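Local structure of carboxymuconolactone decarboxylase family protein (Methanocaldococcus jannaschii, 3D7I) at residues 77-82 / 100-105. The protein probably acts as an oxidoreductase with peroxiredoxin-like activity, possibly in oxygen detoxification, and has the all-helical fold of the AhpD-like family. Numbering follows the deposited sequence.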
# COMPACT_ATOMS: atom_id res chain seq x y z
N GLU B 77 3.96 26.94 -0.09
CA GLU B 77 3.07 27.05 1.07
C GLU B 77 1.77 26.25 0.88
O GLU B 77 1.29 25.59 1.79
CB GLU B 77 2.72 28.52 1.37
CG GLU B 77 1.95 28.69 2.69
CD GLU B 77 1.62 30.16 3.00
OE1 GLU B 77 1.38 30.94 2.04
OE2 GLU B 77 1.62 30.50 4.21
N GLU B 78 1.20 26.30 -0.32
CA GLU B 78 0.02 25.49 -0.63
C GLU B 78 0.34 23.99 -0.58
O GLU B 78 -0.44 23.20 -0.04
CB GLU B 78 -0.56 25.85 -1.99
CG GLU B 78 -1.19 27.23 -2.02
CD GLU B 78 -1.60 27.71 -3.41
OE1 GLU B 78 -0.96 27.36 -4.43
OE2 GLU B 78 -2.59 28.45 -3.48
N ILE B 79 1.47 23.61 -1.15
CA ILE B 79 1.91 22.20 -1.07
C ILE B 79 2.12 21.75 0.38
O ILE B 79 1.69 20.67 0.77
CB ILE B 79 3.16 21.89 -1.97
CG1 ILE B 79 2.84 22.17 -3.44
CG2 ILE B 79 3.55 20.42 -1.84
CD1 ILE B 79 4.06 22.17 -4.32
N ALA B 80 2.71 22.61 1.21
CA ALA B 80 2.91 22.27 2.59
C ALA B 80 1.58 21.99 3.29
O ALA B 80 1.47 21.08 4.09
CB ALA B 80 3.69 23.35 3.31
N ASP B 81 0.53 22.75 2.95
CA ASP B 81 -0.80 22.50 3.52
C ASP B 81 -1.38 21.16 3.08
O ASP B 81 -2.09 20.51 3.84
CB ASP B 81 -1.78 23.60 3.15
CG ASP B 81 -1.60 24.89 3.96
OD1 ASP B 81 -0.96 24.89 5.04
OD2 ASP B 81 -2.17 25.90 3.50
N VAL B 82 -1.09 20.74 1.84
CA VAL B 82 -1.42 19.40 1.39
C VAL B 82 -0.70 18.36 2.27
O VAL B 82 -1.31 17.37 2.73
CB VAL B 82 -1.06 19.19 -0.10
CG1 VAL B 82 -1.29 17.74 -0.53
CG2 VAL B 82 -1.83 20.22 -1.02
N LYS B 100 10.80 16.99 2.67
CA LYS B 100 12.18 17.11 2.18
C LYS B 100 12.27 17.36 0.67
O LYS B 100 13.09 18.17 0.20
CB LYS B 100 12.98 15.86 2.56
CG LYS B 100 14.43 15.87 2.06
N ILE B 101 11.43 16.67 -0.08
CA ILE B 101 11.32 16.87 -1.52
C ILE B 101 10.85 18.31 -1.82
O ILE B 101 11.43 18.99 -2.68
CB ILE B 101 10.36 15.86 -2.17
CG1 ILE B 101 10.91 14.42 -2.05
CG2 ILE B 101 10.10 16.21 -3.64
CD1 ILE B 101 9.88 13.33 -2.40
N LEU B 102 9.84 18.78 -1.10
CA LEU B 102 9.31 20.14 -1.28
C LEU B 102 10.39 21.17 -1.01
O LEU B 102 10.52 22.15 -1.77
CB LEU B 102 8.11 20.39 -0.35
CG LEU B 102 7.47 21.79 -0.42
CD1 LEU B 102 6.98 22.14 -1.84
CD2 LEU B 102 6.32 21.82 0.56
N GLU B 103 11.15 20.96 0.06
CA GLU B 103 12.22 21.86 0.46
C GLU B 103 13.28 21.98 -0.64
O GLU B 103 13.77 23.08 -0.91
CB GLU B 103 12.88 21.35 1.74
CG GLU B 103 12.00 21.48 2.97
CD GLU B 103 12.44 20.58 4.14
OE1 GLU B 103 13.59 20.06 4.12
OE2 GLU B 103 11.63 20.43 5.10
N LYS B 104 13.61 20.87 -1.27
CA LYS B 104 14.69 20.85 -2.29
C LYS B 104 14.22 21.38 -3.65
O LYS B 104 15.04 21.64 -4.54
CB LYS B 104 15.26 19.43 -2.43
CG LYS B 104 16.01 18.91 -1.21
N LEU B 105 12.93 21.57 -3.82
CA LEU B 105 12.39 22.03 -5.10
C LEU B 105 12.70 23.50 -5.35
O LEU B 105 12.77 24.30 -4.43
CB LEU B 105 10.89 21.78 -5.19
CG LEU B 105 10.53 20.40 -5.73
CD1 LEU B 105 9.04 20.31 -5.89
CD2 LEU B 105 11.24 20.17 -7.07
OXT LEU B 105 12.87 23.88 -6.52
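L102 reaches from helix 92-104 to helix 76-90 and sets its two methyls against I79 and A80. L102 CD1 lies 3.8 Å from I79 CB and is equally close to I79 CG2 and to the terminal I79 CD1, so it touches both branches of the isoleucine. L102 CD2 shares I79 CB and CG2 with that methyl, coming within 3.9 Å of I79 CG2, and also reaches A80. There L102 CD2 is 3.8 Å from the backbone N of A80, with A80 CB slightly farther off. All of this is van der Waals contact; no hydrogen bond joins the two segments. Leucine suits the place because its fork opens only at CG, far enough out for both methyls to reach the surface of the neighbouring helix, and its CG stands anti to the backbone N (chi1 179°), which carries the fork across the gap. Isoleucine, branched at CB, offers a broad apolar surface close to its own helix, while alanine is short enough for a leucine methyl to come down on the backbone. The CA atoms of I79 and L102, 7.7 Å apart, mark the closest CA approach of the two segments.

Further out, K76 ties the end of helix 92-104 to the start of helix 76-90: its NZ hydrogen-bonds to L102 O and to L105 O of the C-terminal carboxylate. E78, facing elsewhere, accepts a bond from T75 N on OE1 and forms a salt bridge to K42 through OE2.

The two helices are consecutive and make a helical hairpin, with this contact at the end remote from their connection. I79 also packs on M65 of helix 58-72 and I49 of helix 41-53, while A80 meets Y19 of a neighbouring subunit, so the leucine contact continues into both the chain's helical core and the hexameric assembly.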